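Local coordinates for purine nucleoside phosphorylase (PDB 5KO5), which probably catalyses the reversible phosphorolysis of purine nucleosides to the free base and ribose 1-phosphate, and binds cytosine here, at residues L133-I138 and V189-Y194; I115-G120 and A239-A244. One frame throughout, in Å; residues are numbered along the deposited sequence.

Contact 1 (L133-I138 and V189-Y194); sequences LIKGHI and VHEGVY
Gly192 O receives the amide of Lys135 at 3.0 Å from Lys135 N, an almost straight bond (170° at the hydrogen), while Ile134 CA lies 3.4 Å from the same oxygen in a weaker CH···O contact. The parallel pairing of 133-138 with 189-194, part of the mixed central sheet of the phosphorylase fold, continues on either side: Leu133 N donates to His190 O at 2.8 Å, Gly192 N to Leu133 O, Tyr194 N to Gly136 O, and Ile138 N to Tyr194 O. Ile134 reaches the Tyr194 ring obliquely, its CD1 3.6 Å from Tyr194 CD2. With CG anti to the backbone N (chi1 -179°), Tyr194 carries its ring away from the partner strand. Leu133 CG meets Val189 CG1 at 3.8 Å, beside helix 170-182. On the exposed flank the Lys135 chain crosses Glu191, CD 3.6 Å from Glu191 OE2, then bends at chi4 to bring NZ toward Val193 CG2; NZ and Glu191 OE2 remain 4.8 Å apart. At the subunit interface His137 O bonds Ser204 OG of the second subunit. Five backbone bonds thus supply the polar bonding between the strands and side chains add mainly apolar packing, while His137 ND1 and Tyr194 OH are hydrogen-bonded beyond the pair, to Tyr168 OH and Ser222 N.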
# COMPACT_ATOMS: atom_id res chain seq x y z
N LEU A 133 -18.96 -17.57 0.21
CA LEU A 133 -18.54 -17.68 -1.18
C LEU A 133 -18.08 -16.30 -1.63
O LEU A 133 -18.86 -15.35 -1.62
CB LEU A 133 -19.70 -18.17 -2.05
CG LEU A 133 -20.40 -19.44 -1.58
CD1 LEU A 133 -21.57 -19.78 -2.48
CD2 LEU A 133 -19.41 -20.60 -1.50
N ILE A 134 -16.81 -16.18 -2.00
CA ILE A 134 -16.28 -14.87 -2.36
C ILE A 134 -16.71 -14.51 -3.77
O ILE A 134 -16.51 -15.29 -4.71
CB ILE A 134 -14.76 -14.85 -2.20
CG1 ILE A 134 -14.41 -15.08 -0.73
CG2 ILE A 134 -14.19 -13.50 -2.69
CD1 ILE A 134 -12.95 -15.35 -0.49
N LYS A 135 -17.34 -13.35 -3.92
CA LYS A 135 -17.84 -12.92 -5.22
C LYS A 135 -17.11 -11.71 -5.78
O LYS A 135 -17.38 -11.31 -6.91
CB LYS A 135 -19.35 -12.63 -5.16
CG LYS A 135 -19.74 -11.49 -4.23
CD LYS A 135 -21.26 -11.30 -4.25
CE LYS A 135 -21.71 -10.33 -3.17
NZ LYS A 135 -21.31 -8.93 -3.46
N GLY A 136 -16.18 -11.14 -5.03
CA GLY A 136 -15.42 -9.99 -5.46
C GLY A 136 -14.46 -9.62 -4.35
O GLY A 136 -14.48 -10.22 -3.27
N HIS A 137 -13.61 -8.63 -4.61
CA HIS A 137 -12.62 -8.28 -3.59
C HIS A 137 -12.26 -6.80 -3.61
O HIS A 137 -12.49 -6.09 -4.59
CB HIS A 137 -11.36 -9.15 -3.67
CG HIS A 137 -10.52 -8.95 -4.90
ND1 HIS A 137 -10.09 -10.00 -5.67
CD2 HIS A 137 -9.97 -7.83 -5.44
CE1 HIS A 137 -9.34 -9.55 -6.66
NE2 HIS A 137 -9.24 -8.24 -6.54
N ILE A 138 -11.68 -6.37 -2.49
CA ILE A 138 -11.01 -5.07 -2.40
C ILE A 138 -9.56 -5.35 -2.05
O ILE A 138 -9.25 -5.84 -0.96
CB ILE A 138 -11.67 -4.13 -1.38
CG1 ILE A 138 -13.11 -3.87 -1.81
CG2 ILE A 138 -10.87 -2.83 -1.29
CD1 ILE A 138 -13.89 -2.97 -0.90
N VAL A 189 -24.11 -20.74 4.64
CA VAL A 189 -23.42 -20.28 3.44
C VAL A 189 -23.93 -18.89 3.06
O VAL A 189 -25.14 -18.70 2.87
CB VAL A 189 -23.57 -21.27 2.29
CG1 VAL A 189 -22.80 -20.79 1.05
CG2 VAL A 189 -23.11 -22.66 2.71
N HIS A 190 -23.01 -17.94 2.94
CA HIS A 190 -23.28 -16.59 2.48
C HIS A 190 -22.44 -16.31 1.25
O HIS A 190 -21.62 -17.14 0.83
CB HIS A 190 -22.91 -15.57 3.57
CG HIS A 190 -23.61 -15.79 4.87
ND1 HIS A 190 -24.60 -14.95 5.34
CD2 HIS A 190 -23.45 -16.75 5.82
CE1 HIS A 190 -25.03 -15.39 6.51
NE2 HIS A 190 -24.36 -16.48 6.82
N GLU A 191 -22.63 -15.14 0.66
CA GLU A 191 -21.72 -14.63 -0.36
C GLU A 191 -21.25 -13.25 0.06
O GLU A 191 -21.92 -12.55 0.83
CB GLU A 191 -22.37 -14.59 -1.74
CG GLU A 191 -23.54 -13.64 -1.83
CD GLU A 191 -24.12 -13.58 -3.23
OE1 GLU A 191 -24.10 -14.62 -3.92
OE2 GLU A 191 -24.58 -12.50 -3.64
N GLY A 192 -20.08 -12.84 -0.43
CA GLY A 192 -19.61 -11.54 0.01
C GLY A 192 -18.32 -11.12 -0.64
O GLY A 192 -17.67 -11.88 -1.38
N VAL A 193 -17.94 -9.89 -0.32
CA VAL A 193 -16.74 -9.24 -0.85
C VAL A 193 -15.61 -9.39 0.16
O VAL A 193 -15.79 -9.11 1.35
CB VAL A 193 -17.02 -7.75 -1.11
CG1 VAL A 193 -15.72 -7.01 -1.49
CG2 VAL A 193 -18.07 -7.58 -2.19
N TYR A 194 -14.44 -9.81 -0.32
CA TYR A 194 -13.27 -10.07 0.51
C TYR A 194 -12.30 -8.90 0.46
O TYR A 194 -11.82 -8.52 -0.62
CB TYR A 194 -12.59 -11.34 0.00
CG TYR A 194 -11.36 -11.83 0.74
CD1 TYR A 194 -10.10 -11.33 0.44
CD2 TYR A 194 -11.46 -12.86 1.68
CE1 TYR A 194 -8.97 -11.80 1.08
CE2 TYR A 194 -10.33 -13.35 2.34
CZ TYR A 194 -9.10 -12.81 2.03
OH TYR A 194 -7.98 -13.29 2.66

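Contact 2 (I115-G120 and A239-A244); sequences ITNLAG and AVSLIA. With CYT (6-aminopyrimidin-2(1H)-one), chain B; EDO (1,2-ethanediol), chain C.
Asn117 rises from CB, which touches the ethanediol C1 at 3.6 Å, to a carboxamide turned toward Ser241. Its CG sits between the backbone N and the carbonyl carbon (chi1 64°), which brings the amide back over the neighbouring strand. There OD1 accepts the Ser241 hydroxyl at 2.6 Å from Ser241 OG, in the carboxamide plane and on a lone pair, with a C=O···O angle of 118°. The other branch, ND2, bonds to Thr223 OG1, so both ends of the amide are held and its rotation is fixed. The parallel strands 115-120 and 239-244 are joined by backbone hydrogen bonds: Leu242 N to Asn117 O is nearly straight (177°) at 2.8 Å, and Ala119 O takes Ala244 N at 2.9 Å. On the reverse face Leu118 and Leu242 lie alongside each other, CD1 3.6 Å from Leu242 CD2, with Val262 of helix 259-283 against Leu118. The strand end opens onto cytosine: Gly120 N is 3.3 Å from its C4, and Ala119 C 3.5 Å from its C5, while Ala244 CB also lies close by. A short buried bond between two neutral side chains therefore ties the paired strands together just before they become one wall of the base pocket.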
# COMPACT_ATOMS: atom_id res chain seq x y z
N ILE A 115 -10.01 -22.61 -3.66
CA ILE A 115 -9.25 -21.99 -2.58
C ILE A 115 -10.13 -21.86 -1.35
O ILE A 115 -11.29 -21.45 -1.44
CB ILE A 115 -8.76 -20.59 -2.99
CG1 ILE A 115 -8.00 -20.63 -4.31
CG2 ILE A 115 -7.88 -19.99 -1.89
CD1 ILE A 115 -7.61 -19.24 -4.83
N THR A 116 -9.58 -22.19 -0.18
CA THR A 116 -10.24 -21.87 1.08
C THR A 116 -9.31 -21.01 1.93
O THR A 116 -8.09 -21.01 1.75
CB THR A 116 -10.65 -23.12 1.88
OG1 THR A 116 -9.49 -23.92 2.18
CG2 THR A 116 -11.65 -23.96 1.08
N ASN A 117 -9.90 -20.25 2.85
CA ASN A 117 -9.13 -19.43 3.77
C ASN A 117 -9.93 -19.25 5.05
O ASN A 117 -11.12 -19.55 5.11
CB ASN A 117 -8.72 -18.08 3.14
CG ASN A 117 -9.91 -17.19 2.82
OD1 ASN A 117 -10.69 -16.82 3.69
ND2 ASN A 117 -10.02 -16.80 1.55
N LEU A 118 -9.25 -18.78 6.09
CA LEU A 118 -9.89 -18.33 7.32
C LEU A 118 -9.92 -16.81 7.30
O LEU A 118 -8.94 -16.17 6.91
CB LEU A 118 -9.11 -18.82 8.55
CG LEU A 118 -9.48 -20.15 9.21
CD1 LEU A 118 -10.90 -20.13 9.76
CD2 LEU A 118 -9.30 -21.29 8.26
N ALA A 119 -11.05 -16.23 7.70
CA ALA A 119 -11.20 -14.79 7.57
C ALA A 119 -11.99 -14.22 8.73
O ALA A 119 -12.70 -14.93 9.43
CB ALA A 119 -11.90 -14.43 6.25
N GLY A 120 -11.86 -12.91 8.93
CA GLY A 120 -12.71 -12.19 9.86
C GLY A 120 -13.99 -11.72 9.18
O GLY A 120 -13.97 -11.21 8.06
N ALA A 239 -13.46 -19.42 -4.44
CA ALA A 239 -12.78 -19.10 -3.19
C ALA A 239 -13.82 -19.02 -2.09
O ALA A 239 -14.83 -18.33 -2.25
CB ALA A 239 -12.04 -17.76 -3.31
N VAL A 240 -13.57 -19.72 -0.98
CA VAL A 240 -14.52 -19.80 0.12
C VAL A 240 -13.80 -19.42 1.41
O VAL A 240 -12.75 -20.00 1.73
CB VAL A 240 -15.11 -21.22 0.24
CG1 VAL A 240 -16.05 -21.30 1.44
CG2 VAL A 240 -15.82 -21.58 -1.05
N SER A 241 -14.35 -18.45 2.14
CA SER A 241 -13.82 -18.08 3.45
C SER A 241 -14.61 -18.78 4.55
O SER A 241 -15.84 -18.82 4.51
CB SER A 241 -13.95 -16.58 3.69
OG SER A 241 -13.02 -15.85 2.91
N LEU A 242 -13.89 -19.33 5.52
CA LEU A 242 -14.50 -19.77 6.77
C LEU A 242 -14.35 -18.64 7.77
O LEU A 242 -13.24 -18.16 8.02
CB LEU A 242 -13.80 -21.03 7.28
CG LEU A 242 -14.18 -21.51 8.68
CD1 LEU A 242 -15.67 -21.83 8.78
CD2 LEU A 242 -13.35 -22.73 9.04
N ILE A 243 -15.47 -18.19 8.34
CA ILE A 243 -15.48 -17.04 9.24
C ILE A 243 -15.02 -17.50 10.62
O ILE A 243 -15.69 -18.30 11.28
CB ILE A 243 -16.86 -16.39 9.30
CG1 ILE A 243 -17.32 -15.95 7.89
CG2 ILE A 243 -16.86 -15.24 10.30
CD1 ILE A 243 -16.32 -15.03 7.18
N ALA A 244 -13.87 -16.99 11.06
CA ALA A 244 -13.35 -17.36 12.38
C ALA A 244 -14.05 -16.61 13.51
O ALA A 244 -14.18 -17.13 14.62
CB ALA A 244 -11.84 -17.11 12.44
N3 CYT B . -8.65 -12.11 10.30
C4 CYT B . -9.39 -12.84 11.12
N1 CYT B . -7.79 -14.11 9.34
C2 CYT B . -7.82 -12.71 9.40
O2 CYT B . -7.09 -12.05 8.66
N4 CYT B . -10.17 -12.19 11.99
C5 CYT B . -9.38 -14.27 11.07
C6 CYT B . -8.57 -14.85 10.18
C1 EDO C . -5.89 -17.21 5.15
O1 EDO C . -4.89 -16.19 5.24
C2 EDO C . -5.28 -18.59 5.20
O2 EDO C . -6.21 -19.46 5.85

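Contacts 1 and 2, with centres 10 Å apart, belong to one mixed sheet, in which strands 131-139 and 236-246 run side by side and antiparallel; contact 1 is nested within the chain loop closed by contact 2. The seam includes a probable hydrogen bond from Ile134 N to Ala239 O (2.9 Å). Across it, Ile134 CD1 packs 3.4 Å from Ser241 OG, and the CD2-CE2 side of the Tyr194 ring abuts the Asn117-Ser241 pair, CE2 3.6 Å from Asn117 ND2 and CD2 3.6 Å from Ser241 OG. Contact 2 borders cytosine directly. In contact 1, the side chain of Tyr194 is about 6 Å from the bound cytosine between nearest atoms; Glu203 and Asn245, outside both contacts, hydrogen-bond the ligand.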